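Local coordinates for tetrapyrrole methylase family protein (Chlorobaculum tepidum, PDB 3HH1) that probably methylates the 2'-O of the ribose of cytidine 1402 in 16S rRNA, using S-adenosyl-L-methionine, this chain being the N-terminal part of the enzyme, at residues G6-V11 with S80-V85; G33-E38 with E53-V58; Q71-L76 with S102-A107; G16-M21 with L47-I52. All coordinates share one frame; numbering follows the deposited sequence.

Interaction 1: G6-V11 with S80-V85; sequences GTLYVV and SDVALV
Tyr9 is held by both of its backbone polar atoms: its N donates to Val82 O at 2.8 Å, and its O accepts from Leu84 N, also at 2.8 Å. This is the signature of a parallel pairing, in which one residue reaches to the two neighbours of the residue beside it, here Ala83. The pattern repeats on either side, with Val82 N donating to Thr7 O at 3.0 Å and Val11 N to Leu84 O at 2.9 Å. Just ahead of the strands a side chain takes over the pairing. Asp81 OD1 accepts from Thr7 N at 3.1 Å in an almost straight bond (175°), although the N-H arrives from above the carboxylate plane. The CG of Asp81 lies beside its own backbone N (chi1 -54°), which turns the carboxylate to the strand next door. Its other oxygen, OD2, lies at the edge of the Tyr9 ring and accepts a hydrogen bond from a water 2.6 Å away that also hydrogen-bonds Tyr9 OH; ring and carboxylate stand nearly perpendicular, 84° apart. With an alanine here, Thr7 N-H would probably lose its acceptor, and the water linked to Tyr9 OH one of its partners. Thr7 CG2 sits over the centre of the Tyr9 ring. On the face that carries Leu8 and Val82, the methyl Leu8 CD1 meets Val82 CG1 at 3.6 Å and also reaches Leu84 CB. Helices 65-77 and 98-106 cover this face, helix 23-31 the other. Adjacent parallel strands buried between helices in this way form the centre of the N-terminal alpha/beta domain of tetrapyrrole methylases.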
loop_
_atom_site.group_PDB
_atom_site.type_symbol
_atom_site.label_atom_id
_atom_site.label_comp_id
_atom_site.label_asym_id
_atom_site.label_seq_id
_atom_site.Cartn_x
_atom_site.Cartn_y
_atom_site.Cartn_z
ATOM N N GLY A 6 -12.292 -0.382 -16.891
ATOM C CA GLY A 6 -11.018 -1.065 -16.742
ATOM C C GLY A 6 -10.701 -1.205 -15.276
ATOM O O GLY A 6 -11.237 -0.487 -14.411
ATOM N N THR A 7 -9.813 -2.144 -15.005
ATOM C CA THR A 7 -9.349 -2.453 -13.671
ATOM C C THR A 7 -7.946 -1.928 -13.497
ATOM O O THR A 7 -7.099 -2.071 -14.399
ATOM C CB THR A 7 -9.394 -3.984 -13.465
ATOM O OG1 THR A 7 -10.768 -4.403 -13.448
ATOM C CG2 THR A 7 -8.710 -4.429 -12.149
ATOM N N LEU A 8 -7.699 -1.323 -12.327
ATOM C CA LEU A 8 -6.357 -0.996 -11.909
ATOM C C LEU A 8 -5.783 -2.216 -11.150
ATOM O O LEU A 8 -6.223 -2.508 -10.000
ATOM C CB LEU A 8 -6.325 0.223 -11.022
ATOM C CG LEU A 8 -4.920 0.690 -10.639
ATOM C CD1 LEU A 8 -4.049 1.125 -11.917
ATOM C CD2 LEU A 8 -4.934 1.798 -9.610
ATOM N N TYR A 9 -4.859 -2.947 -11.764
ATOM C CA TYR A 9 -4.180 -4.067 -11.098
ATOM C C TYR A 9 -2.942 -3.583 -10.385
ATOM O O TYR A 9 -2.127 -2.915 -10.989
ATOM C CB TYR A 9 -3.751 -5.130 -12.112
ATOM C CG TYR A 9 -4.915 -5.866 -12.713
ATOM C CD1 TYR A 9 -5.626 -6.784 -11.973
ATOM C CD2 TYR A 9 -5.338 -5.598 -14.013
ATOM C CE1 TYR A 9 -6.697 -7.437 -12.489
ATOM C CE2 TYR A 9 -6.418 -6.228 -14.534
ATOM C CZ TYR A 9 -7.098 -7.172 -13.785
ATOM O OH TYR A 9 -8.198 -7.827 -14.316
ATOM N N VAL A 10 -2.832 -3.845 -9.097
ATOM C CA VAL A 10 -1.664 -3.464 -8.329
ATOM C C VAL A 10 -0.766 -4.713 -8.216
ATOM O O VAL A 10 -1.135 -5.722 -7.581
ATOM C CB VAL A 10 -2.042 -2.904 -6.949
ATOM C CG1 VAL A 10 -0.796 -2.455 -6.249
ATOM C CG2 VAL A 10 -3.049 -1.713 -7.113
ATOM N N VAL A 11 0.420 -4.613 -8.816
ATOM C CA VAL A 11 1.335 -5.716 -8.964
ATOM C C VAL A 11 2.593 -5.433 -8.155
ATOM O O VAL A 11 3.308 -4.449 -8.424
ATOM C CB VAL A 11 1.680 -5.932 -10.454
ATOM C CG1 VAL A 11 2.536 -7.181 -10.600
ATOM C CG2 VAL A 11 0.383 -6.035 -11.310
ATOM N N SER A 80 -9.789 0.231 -20.429
ATOM C CA SER A 80 -8.490 -0.402 -20.509
ATOM C C SER A 80 -7.983 -0.710 -19.107
ATOM O O SER A 80 -8.060 0.149 -18.222
ATOM C CB SER A 80 -7.517 0.544 -21.182
ATOM O OG SER A 80 -6.241 -0.018 -21.266
ATOM N N ASP A 81 -7.446 -1.902 -18.889
ATOM C CA ASP A 81 -6.729 -2.147 -17.654
ATOM C C ASP A 81 -5.433 -1.364 -17.577
ATOM O O ASP A 81 -4.825 -1.031 -18.601
ATOM C CB ASP A 81 -6.454 -3.624 -17.515
ATOM C CG ASP A 81 -7.709 -4.445 -17.641
ATOM O OD1 ASP A 81 -8.822 -3.875 -17.422
ATOM O OD2 ASP A 81 -7.593 -5.656 -17.975
ATOM N N VAL A 82 -5.015 -1.091 -16.358
ATOM C CA VAL A 82 -3.733 -0.463 -16.080
ATOM C C VAL A 82 -3.081 -1.254 -14.962
ATOM O O VAL A 82 -3.785 -1.672 -14.060
ATOM C CB VAL A 82 -3.938 1.008 -15.629
ATOM C CG1 VAL A 82 -2.618 1.639 -15.177
ATOM C CG2 VAL A 82 -4.568 1.830 -16.755
ATOM N N ALA A 83 -1.751 -1.453 -15.019
ATOM C CA ALA A 83 -1.045 -2.136 -13.962
ATOM C C ALA A 83 -0.197 -1.108 -13.230
ATOM O O ALA A 83 0.560 -0.412 -13.865
ATOM C CB ALA A 83 -0.146 -3.265 -14.528
ATOM N N LEU A 84 -0.397 -0.975 -11.931
ATOM C CA LEU A 84 0.458 -0.126 -11.087
ATOM C C LEU A 84 1.500 -1.056 -10.446
ATOM O O LEU A 84 1.146 -2.007 -9.764
ATOM C CB LEU A 84 -0.397 0.558 -10.008
ATOM C CG LEU A 84 0.351 1.338 -8.928
ATOM C CD1 LEU A 84 1.196 2.404 -9.539
ATOM C CD2 LEU A 84 -0.721 1.928 -8.006
ATOM N N VAL A 85 2.776 -0.784 -10.697
ATOM C CA VAL A 85 3.814 -1.564 -10.087
ATOM C C VAL A 85 4.218 -0.873 -8.796
ATOM O O VAL A 85 4.250 0.352 -8.694
ATOM C CB VAL A 85 5.014 -1.777 -11.018
ATOM C CG1 VAL A 85 4.563 -2.564 -12.263
ATOM C CG2 VAL A 85 5.614 -0.473 -11.398
HETATM O O HOH W 1 -9.251 -7.145 -16.683
#

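Interaction 2: G33-E38 with E53-V58; sequences GAIACE and EGKRLV
Val58 N donates to Ile35 O at 2.8 Å, the shortest direct bond joining strand 34-37 to the edge strand 57-59. The donor is tilted 25° from the carbonyl plane, and Leu57 CA approaches the same oxygen with a weaker C-H contact. Two further backbone bonds extend the parallel register: Ile35 N to Arg56 O at 2.9 Å, and Cys37 N to Val58 O at 3.0 Å. Where the chains diverge, a water continues the pairing, donating a hydrogen bond to Gly33 O and accepting one from Arg56 N, each at 2.8 Å. The side chains show how an edge strand gains apolar cover from residues with polar ends. Lys55 bends at chi2 and chi3, and its CG lies 3.7 Å from Ile35 CD1, the two chains crossing at about a right angle. That bend also carries NZ to the carbonyl oxygens of Arg30 and Ala32. On the same side Leu57 CD2 comes to 3.8 Å from Ile35 CB. Shortening Ile35 to an alanine would remove the branch that lies against the Lys55 methylenes and would probably open a gap beside them, with the lysine then held mainly at its NZ end. Ala34 CB touches Val58 CG2 and Arg56 CD, the arginine running extended from CG to NE, and its NH2 bonds Gln71 OE1. The pairing thus closes a beta-alpha-beta unit whose connecting helix, 40-49, packs on Ile35 and Leu57, while helix 65-77 lies on Ala34 and Val58 and strand 82-87 flanks 34-37 on its other edge.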
loop_
_atom_site.group_PDB
_atom_site.type_symbol
_atom_site.label_atom_id
_atom_site.label_comp_id
_atom_site.label_asym_id
_atom_site.label_seq_id
_atom_site.Cartn_x
_atom_site.Cartn_y
_atom_site.Cartn_z
ATOM N N GLY A 33 -2.956 -2.291 -20.558
ATOM C CA GLY A 33 -3.070 -1.149 -21.466
ATOM C C GLY A 33 -1.968 -0.139 -21.195
ATOM O O GLY A 33 -1.524 0.563 -22.109
ATOM N N ALA A 34 -1.526 -0.049 -19.946
ATOM C CA ALA A 34 -0.398 0.853 -19.597
ATOM C C ALA A 34 0.118 0.376 -18.283
ATOM O O ALA A 34 -0.602 -0.301 -17.534
ATOM C CB ALA A 34 -0.853 2.327 -19.463
ATOM N N ILE A 35 1.356 0.738 -17.986
ATOM C CA ILE A 35 1.935 0.416 -16.705
ATOM C C ILE A 35 2.244 1.723 -16.016
ATOM O O ILE A 35 2.909 2.573 -16.607
ATOM C CB ILE A 35 3.177 -0.458 -16.901
ATOM C CG1 ILE A 35 2.743 -1.847 -17.457
ATOM C CG2 ILE A 35 3.988 -0.588 -15.581
ATOM C CD1 ILE A 35 3.809 -2.845 -17.581
ATOM N N ALA A 36 1.777 1.883 -14.780
ATOM C CA ALA A 36 2.012 3.118 -14.001
ATOM C C ALA A 36 3.055 2.798 -12.973
ATOM O O ALA A 36 3.028 1.714 -12.349
ATOM C CB ALA A 36 0.731 3.564 -13.319
ATOM N N CYS A 37 4.007 3.703 -12.783
ATOM C CA CYS A 37 5.079 3.384 -11.888
ATOM C C CYS A 37 5.676 4.651 -11.370
ATOM O O CYS A 37 5.601 5.690 -12.017
ATOM C CB CYS A 37 6.152 2.546 -12.594
ATOM S SG CYS A 37 6.799 3.347 -14.089
ATOM N N GLU A 38 6.243 4.574 -10.180
ATOM C CA GLU A 38 6.884 5.745 -9.608
ATOM C C GLU A 38 8.378 5.735 -9.934
ATOM O O GLU A 38 9.015 6.779 -9.998
ATOM C CB GLU A 38 6.579 5.812 -8.101
ATOM C CG GLU A 38 6.845 7.143 -7.475
ATOM C CD GLU A 38 8.037 7.112 -6.578
ATOM O OE1 GLU A 38 8.494 5.984 -6.247
ATOM O OE2 GLU A 38 8.513 8.206 -6.201
ATOM N N GLU A 53 7.859 -5.531 -24.444
ATOM C CA GLU A 53 8.273 -4.451 -25.323
ATOM C C GLU A 53 7.132 -3.549 -25.732
ATOM O O GLU A 53 6.026 -4.024 -25.950
ATOM C CB GLU A 53 8.842 -5.021 -26.614
ATOM C CG GLU A 53 10.140 -5.737 -26.462
ATOM C CD GLU A 53 10.566 -6.269 -27.801
ATOM O OE1 GLU A 53 10.046 -7.349 -28.158
ATOM O OE2 GLU A 53 11.353 -5.586 -28.499
ATOM N N GLY A 54 7.442 -2.272 -25.862
ATOM C CA GLY A 54 6.558 -1.282 -26.454
ATOM C C GLY A 54 5.430 -0.812 -25.549
ATOM O O GLY A 54 4.507 -0.154 -26.010
ATOM N N LYS A 55 5.496 -1.127 -24.263
ATOM C CA LYS A 55 4.451 -0.789 -23.334
ATOM C C LYS A 55 4.341 0.721 -23.051
ATOM O O LYS A 55 5.344 1.402 -22.819
ATOM C CB LYS A 55 4.740 -1.527 -22.048
ATOM C CG LYS A 55 3.664 -1.542 -21.008
ATOM C CD LYS A 55 2.326 -2.174 -21.448
ATOM C CE LYS A 55 2.422 -3.633 -21.720
ATOM N NZ LYS A 55 1.247 -4.110 -22.480
ATOM N N ARG A 56 3.130 1.238 -23.009
ATOM C CA ARG A 56 2.934 2.646 -22.575
ATOM C C ARG A 56 3.183 2.731 -21.066
ATOM O O ARG A 56 2.557 2.028 -20.285
ATOM C CB ARG A 56 1.542 3.132 -22.886
ATOM C CG ARG A 56 1.283 4.540 -22.488
ATOM C CD ARG A 56 -0.168 4.928 -22.633
ATOM N NE ARG A 56 -0.349 6.276 -22.119
ATOM C CZ ARG A 56 -1.516 6.893 -22.047
ATOM N NH1 ARG A 56 -2.617 6.299 -22.460
ATOM N NH2 ARG A 56 -1.580 8.105 -21.540
ATOM N N LEU A 57 4.069 3.637 -20.675
ATOM C CA LEU A 57 4.378 3.838 -19.259
ATOM C C LEU A 57 3.790 5.151 -18.801
ATOM O O LEU A 57 3.897 6.164 -19.509
ATOM C CB LEU A 57 5.882 3.873 -19.025
ATOM C CG LEU A 57 6.674 2.617 -19.343
ATOM C CD1 LEU A 57 8.108 2.846 -18.859
ATOM C CD2 LEU A 57 6.030 1.351 -18.730
ATOM N N VAL A 58 3.195 5.160 -17.615
ATOM C CA VAL A 58 2.750 6.420 -16.980
ATOM C C VAL A 58 3.636 6.639 -15.754
ATOM O O VAL A 58 3.621 5.846 -14.839
ATOM C CB VAL A 58 1.281 6.349 -16.558
ATOM C CG1 VAL A 58 0.868 7.655 -15.780
ATOM C CG2 VAL A 58 0.384 6.119 -17.799
HETATM O O HOH W 2 0.751 -0.146 -23.655
#

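Interaction 3: Q71-L76 with S102-A107; sequences QVIELL and SAAHAA
Helix-on-helix packing above one face of a parallel alpha/beta sheet brings Ile73 of helix 65-77 against Ala103 and Ala104 of helix 98-106. The two helices run in the same general direction, their short axes 10.0 Å apart at closest approach and inclined by 44°. The interface is small and entirely apolar in its side chains, and it illustrates how one long residue can span the distance to a helix lined with alanines. Ile73 does this with a single methyl. Its CG1 stands beside the backbone N (chi1 -63°), and a second bend (chi2 -67°) sends CD1 onto the backbone of the other helix rather than onto a bulky side chain. CD1 lies 3.5 Å from Ala104 CA and 3.7 Å from Ala103 O, a carbonyl oxygen already engaged in the helical bond from Ala107 N. Around this methyl stand the CB atoms of Ala103, Ala104 and Ala107, the last just past the helix end, each at 4.2 Å. The small residues are what allow so close an approach to the main chain. One turn on from Ile73, Leu76 faces the same partner but is more buried. On the sheet side lies Leu8, which both Leu76 and Ala104 touch, so the layer of helices and the layer of strands meet at this point; Leu109 adds cover to Ile73 and Leu76. Elsewhere on helix 98-106, Ser102 OG hydrogen-bonds Asp95 of the second subunit. On the side nearer the sheet, Leu76 CD1 rests 3.9 Å from Ala104 CB.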
loop_
_atom_site.group_PDB
_atom_site.type_symbol
_atom_site.label_atom_id
_atom_site.label_comp_id
_atom_site.label_asym_id
_atom_site.label_seq_id
_atom_site.Cartn_x
_atom_site.Cartn_y
_atom_site.Cartn_z
ATOM N N GLN A 71 -4.170 10.543 -16.479
ATOM C CA GLN A 71 -3.932 9.560 -17.531
ATOM C C GLN A 71 -4.462 8.176 -17.165
ATOM O O GLN A 71 -5.066 7.497 -18.016
ATOM C CB GLN A 71 -2.449 9.436 -17.847
ATOM C CG GLN A 71 -1.889 10.637 -18.575
ATOM C CD GLN A 71 -0.432 10.439 -18.819
ATOM O OE1 GLN A 71 -0.016 10.265 -19.938
ATOM N NE2 GLN A 71 0.333 10.350 -17.771
ATOM N N VAL A 72 -4.237 7.772 -15.920
ATOM C CA VAL A 72 -4.674 6.452 -15.456
ATOM C C VAL A 72 -6.191 6.400 -15.385
ATOM O O VAL A 72 -6.798 5.439 -15.885
ATOM C CB VAL A 72 -4.047 6.097 -14.090
ATOM C CG1 VAL A 72 -4.766 4.898 -13.391
ATOM C CG2 VAL A 72 -2.530 5.883 -14.239
ATOM N N ILE A 73 -6.811 7.426 -14.806
ATOM C CA ILE A 73 -8.271 7.444 -14.700
ATOM C C ILE A 73 -8.921 7.465 -16.068
ATOM O O ILE A 73 -9.898 6.750 -16.290
ATOM C CB ILE A 73 -8.811 8.628 -13.831
ATOM C CG1 ILE A 73 -8.335 8.527 -12.368
ATOM C CG2 ILE A 73 -10.366 8.752 -13.917
ATOM C CD1 ILE A 73 -8.877 7.390 -11.574
ATOM N N GLU A 74 -8.374 8.242 -17.004
ATOM C CA GLU A 74 -8.920 8.279 -18.345
ATOM C C GLU A 74 -8.824 6.925 -18.994
ATOM O O GLU A 74 -9.789 6.474 -19.635
ATOM C CB GLU A 74 -8.267 9.374 -19.181
ATOM C CG GLU A 74 -8.728 10.740 -18.702
ATOM C CD GLU A 74 -8.120 11.913 -19.447
ATOM O OE1 GLU A 74 -7.291 11.701 -20.353
ATOM O OE2 GLU A 74 -8.463 13.068 -19.097
ATOM N N LEU A 75 -7.686 6.249 -18.852
ATOM C CA LEU A 75 -7.535 4.928 -19.470
ATOM C C LEU A 75 -8.534 3.906 -18.873
ATOM O O LEU A 75 -9.158 3.153 -19.597
ATOM C CB LEU A 75 -6.124 4.456 -19.317
ATOM C CG LEU A 75 -5.516 3.424 -20.270
ATOM C CD1 LEU A 75 -6.033 3.474 -21.726
ATOM C CD2 LEU A 75 -4.030 3.592 -20.220
ATOM N N LEU A 76 -8.688 3.915 -17.562
ATOM C CA LEU A 76 -9.648 3.023 -16.877
ATOM C C LEU A 76 -11.094 3.311 -17.302
ATOM O O LEU A 76 -11.877 2.394 -17.595
ATOM C CB LEU A 76 -9.495 3.187 -15.375
ATOM C CG LEU A 76 -8.217 2.681 -14.694
ATOM C CD1 LEU A 76 -8.182 3.089 -13.222
ATOM C CD2 LEU A 76 -8.039 1.157 -14.882
ATOM N N SER A 102 -5.868 5.154 -4.956
ATOM C CA SER A 102 -6.892 5.878 -4.213
ATOM C C SER A 102 -7.786 6.719 -5.147
ATOM O O SER A 102 -9.005 6.774 -4.953
ATOM C CB SER A 102 -6.232 6.726 -3.142
ATOM O OG SER A 102 -7.194 7.494 -2.440
ATOM N N ALA A 103 -7.214 7.368 -6.171
ATOM C CA ALA A 103 -8.027 8.114 -7.115
ATOM C C ALA A 103 -8.999 7.175 -7.882
ATOM O O ALA A 103 -10.157 7.510 -8.114
ATOM C CB ALA A 103 -7.130 8.938 -8.091
ATOM N N ALA A 104 -8.520 6.007 -8.308
ATOM C CA ALA A 104 -9.373 5.043 -9.019
ATOM C C ALA A 104 -10.517 4.651 -8.141
ATOM O O ALA A 104 -11.666 4.588 -8.576
ATOM C CB ALA A 104 -8.569 3.757 -9.417
ATOM N N HIS A 105 -10.217 4.365 -6.883
ATOM C CA HIS A 105 -11.296 4.042 -5.933
ATOM C C HIS A 105 -12.318 5.198 -5.779
ATOM O O HIS A 105 -13.557 4.972 -5.773
ATOM C CB HIS A 105 -10.726 3.695 -4.575
ATOM C CG HIS A 105 -11.771 3.200 -3.610
ATOM N ND1 HIS A 105 -12.164 3.926 -2.502
ATOM C CD2 HIS A 105 -12.522 2.072 -3.604
ATOM C CE1 HIS A 105 -13.108 3.263 -1.852
ATOM N NE2 HIS A 105 -13.338 2.129 -2.492
ATOM N N ALA A 106 -11.802 6.415 -5.676
ATOM C CA ALA A 106 -12.665 7.612 -5.583
ATOM C C ALA A 106 -13.584 7.749 -6.817
ATOM O O ALA A 106 -14.695 8.257 -6.716
ATOM C CB ALA A 106 -11.817 8.869 -5.395
ATOM N N ALA A 107 -13.109 7.299 -7.977
ATOM C CA ALA A 107 -13.856 7.314 -9.196
ATOM C C ALA A 107 -14.751 6.075 -9.395
ATOM O O ALA A 107 -15.407 5.972 -10.429
ATOM C CB ALA A 107 -12.934 7.492 -10.377
#

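Interaction 4: G16-M21 with L47-I52; sequences GNLDDM and LKHFGI
A Schellman motif ends helix 40-49, and the two residues at that end, His49 and Phe50, meet the short 3-10 turn 18-20 in the loop after strand 8-13. Gly51, with positive phi, is the C' residue: Ile52 N returns to Leu47 O at 2.9 Å and Gly51 N to Lys48 O at 3.0 Å. The contact has a closely packed side and a solvent side, a division seen here within five residues. On the packed side Leu18 wedges against both rings, with CD1 lying 3.8 Å above one face of the His49 imidazole, toward its rim, and CB forming a CH-pi contact with the same ring. The Phe50 ring points its edge at the turn, placing CZ 3.2 Å from Leu18 O in the ring plane; that oxygen also accepts the backbone bond from Met21 N. His49 CD2 stands 3.6 Å above the centre of the Phe50 ring. Met21, present as selenomethionine, adds an oblique Met-aromatic contact, SE to Phe50 CE2 at 3.8 Å, and carries the packing inward to Val26, Leu29 and Leu46. The outer side is looser and polar. Here Asp19 and His49, both exposed, are joined by a single hydrogen bond, and the remaining carboxylate oxygen, OD2, lies farther from the imidazole. The CG of His49 is anti to its backbone N (chi1 -180°), which swings the ring out to this carboxylate. His49 NE2 donates to Asp19 OD1 at 2.7 Å with an angle of 151°, approaching from well above the carboxylate plane (59°).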
loop_
_atom_site.group_PDB
_atom_site.type_symbol
_atom_site.label_atom_id
_atom_site.label_comp_id
_atom_site.label_asym_id
_atom_site.label_seq_id
_atom_site.Cartn_x
_atom_site.Cartn_y
_atom_site.Cartn_z
ATOM N N GLY A 16 15.012 -8.431 -6.858
ATOM C CA GLY A 16 15.774 -9.469 -7.554
ATOM C C GLY A 16 14.927 -10.713 -7.699
ATOM O O GLY A 16 13.761 -10.698 -7.330
ATOM N N ASN A 17 15.514 -11.786 -8.229
ATOM C CA ASN A 17 14.796 -13.043 -8.427
ATOM C C ASN A 17 13.436 -12.770 -9.038
ATOM O O ASN A 17 12.417 -13.305 -8.603
ATOM C CB ASN A 17 14.630 -13.800 -7.120
ATOM C CG ASN A 17 15.883 -14.506 -6.706
ATOM O OD1 ASN A 17 16.834 -14.622 -7.489
ATOM N ND2 ASN A 17 15.909 -14.990 -5.461
ATOM N N LEU A 18 13.451 -11.929 -10.066
ATOM C CA LEU A 18 12.247 -11.604 -10.794
ATOM C C LEU A 18 11.554 -12.837 -11.363
ATOM O O LEU A 18 10.352 -12.835 -11.516
ATOM C CB LEU A 18 12.566 -10.656 -11.935
ATOM C CG LEU A 18 12.990 -9.254 -11.503
ATOM C CD1 LEU A 18 13.244 -8.396 -12.722
ATOM C CD2 LEU A 18 11.928 -8.623 -10.592
ATOM N N ASP A 19 12.324 -13.861 -11.732
ATOM C CA ASP A 19 11.730 -15.065 -12.359
ATOM C C ASP A 19 10.850 -15.861 -11.383
ATOM O O ASP A 19 10.066 -16.732 -11.818
ATOM C CB ASP A 19 12.813 -15.949 -12.978
ATOM C CG ASP A 19 13.292 -15.442 -14.339
ATOM O OD1 ASP A 19 12.666 -14.522 -14.961
ATOM O OD2 ASP A 19 14.284 -16.000 -14.813
ATOM N N ASP A 20 10.930 -15.548 -10.080
ATOM C CA ASP A 20 9.990 -16.147 -9.109
ATOM C C ASP A 20 8.603 -15.488 -9.027
ATOM O O ASP A 20 7.716 -15.979 -8.323
ATOM C CB ASP A 20 10.623 -16.233 -7.718
ATOM C CG ASP A 20 11.681 -17.337 -7.641
ATOM O OD1 ASP A 20 11.625 -18.284 -8.461
ATOM O OD2 ASP A 20 12.574 -17.248 -6.774
HETATM N N MSE A 21 8.410 -14.392 -9.750
HETATM C CA MSE A 21 7.081 -13.805 -9.884
HETATM C C MSE A 21 6.149 -14.803 -10.522
HETATM O O MSE A 21 6.582 -15.604 -11.364
HETATM C CB MSE A 21 7.124 -12.566 -10.745
HETATM C CG MSE A 21 7.836 -11.434 -10.051
HETATM SE SE MSE A 21 7.782 -9.799 -11.171
HETATM C CE MSE A 21 5.898 -9.662 -11.558
ATOM N N LEU A 47 10.612 -4.840 -17.084
ATOM C CA LEU A 47 9.987 -5.137 -18.359
ATOM C C LEU A 47 10.955 -5.754 -19.362
ATOM O O LEU A 47 10.610 -6.723 -20.008
ATOM C CB LEU A 47 9.315 -3.886 -18.939
ATOM C CG LEU A 47 8.189 -3.327 -18.039
ATOM C CD1 LEU A 47 7.609 -2.052 -18.646
ATOM C CD2 LEU A 47 7.079 -4.311 -17.647
ATOM N N LYS A 48 12.162 -5.205 -19.479
ATOM C CA LYS A 48 13.178 -5.747 -20.345
ATOM C C LYS A 48 13.476 -7.188 -19.951
ATOM O O LYS A 48 13.612 -8.043 -20.808
ATOM C CB LYS A 48 14.442 -4.904 -20.276
ATOM C CG LYS A 48 15.601 -5.420 -21.136
ATOM C CD LYS A 48 16.942 -4.802 -20.735
ATOM C CE LYS A 48 17.396 -3.689 -21.661
ATOM N NZ LYS A 48 18.837 -3.340 -21.414
ATOM N N HIS A 49 13.561 -7.454 -18.652
ATOM C CA HIS A 49 13.824 -8.804 -18.175
ATOM C C HIS A 49 12.836 -9.834 -18.710
ATOM O O HIS A 49 13.220 -10.973 -19.033
ATOM C CB HIS A 49 13.765 -8.819 -16.653
ATOM C CG HIS A 49 14.028 -10.154 -16.047
ATOM N ND1 HIS A 49 15.300 -10.615 -15.794
ATOM C CD2 HIS A 49 13.184 -11.120 -15.623
ATOM C CE1 HIS A 49 15.229 -11.816 -15.242
ATOM N NE2 HIS A 49 13.954 -12.151 -15.146
ATOM N N PHE A 50 11.562 -9.466 -18.763
ATOM C CA PHE A 50 10.533 -10.420 -19.187
ATOM C C PHE A 50 10.214 -10.297 -20.673
ATOM O O PHE A 50 9.263 -10.933 -21.171
ATOM C CB PHE A 50 9.277 -10.235 -18.389
ATOM C CG PHE A 50 9.396 -10.658 -16.970
ATOM C CD1 PHE A 50 9.630 -11.973 -16.639
ATOM C CD2 PHE A 50 9.209 -9.752 -15.956
ATOM C CE1 PHE A 50 9.742 -12.348 -15.318
ATOM C CE2 PHE A 50 9.286 -10.131 -14.655
ATOM C CZ PHE A 50 9.549 -11.449 -14.335
ATOM N N GLY A 51 10.984 -9.480 -21.374
ATOM C CA GLY A 51 10.770 -9.253 -22.798
ATOM C C GLY A 51 9.439 -8.593 -23.122
ATOM O O GLY A 51 8.794 -8.927 -24.125
ATOM N N ILE A 52 9.036 -7.651 -22.277
ATOM C CA ILE A 52 7.814 -6.893 -22.458
ATOM C C ILE A 52 8.244 -5.627 -23.186
ATOM O O ILE A 52 8.933 -4.767 -22.632
ATOM C CB ILE A 52 7.095 -6.673 -21.099
ATOM C CG1 ILE A 52 6.662 -8.042 -20.526
ATOM C CG2 ILE A 52 5.914 -5.645 -21.201
ATOM C CD1 ILE A 52 6.193 -8.019 -19.045
#

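Overall arrangement
Interactions 1 and 2 lie in one five-stranded parallel sheet, their centres 10 Å apart, joined where strands 34-37 and 82-87 run side by side. Across the sheet the order is 57-59, 34-37, 82-87, 8-13 and 111-114. Along the chain, interactions 2 and 4 fall between the two halves of interaction 1, and interaction 3 ends later still. Interaction 3 packs two helices over one face, its centre 10 Å from that of interaction 1. Interactions 3 and 4 lie on opposite sides of the chain's centre, about 27 Å apart between centres. The N-terminal domain is thus a sheet with helices packed on it and, at its far side, a loop fastened to the end of helix 40-49.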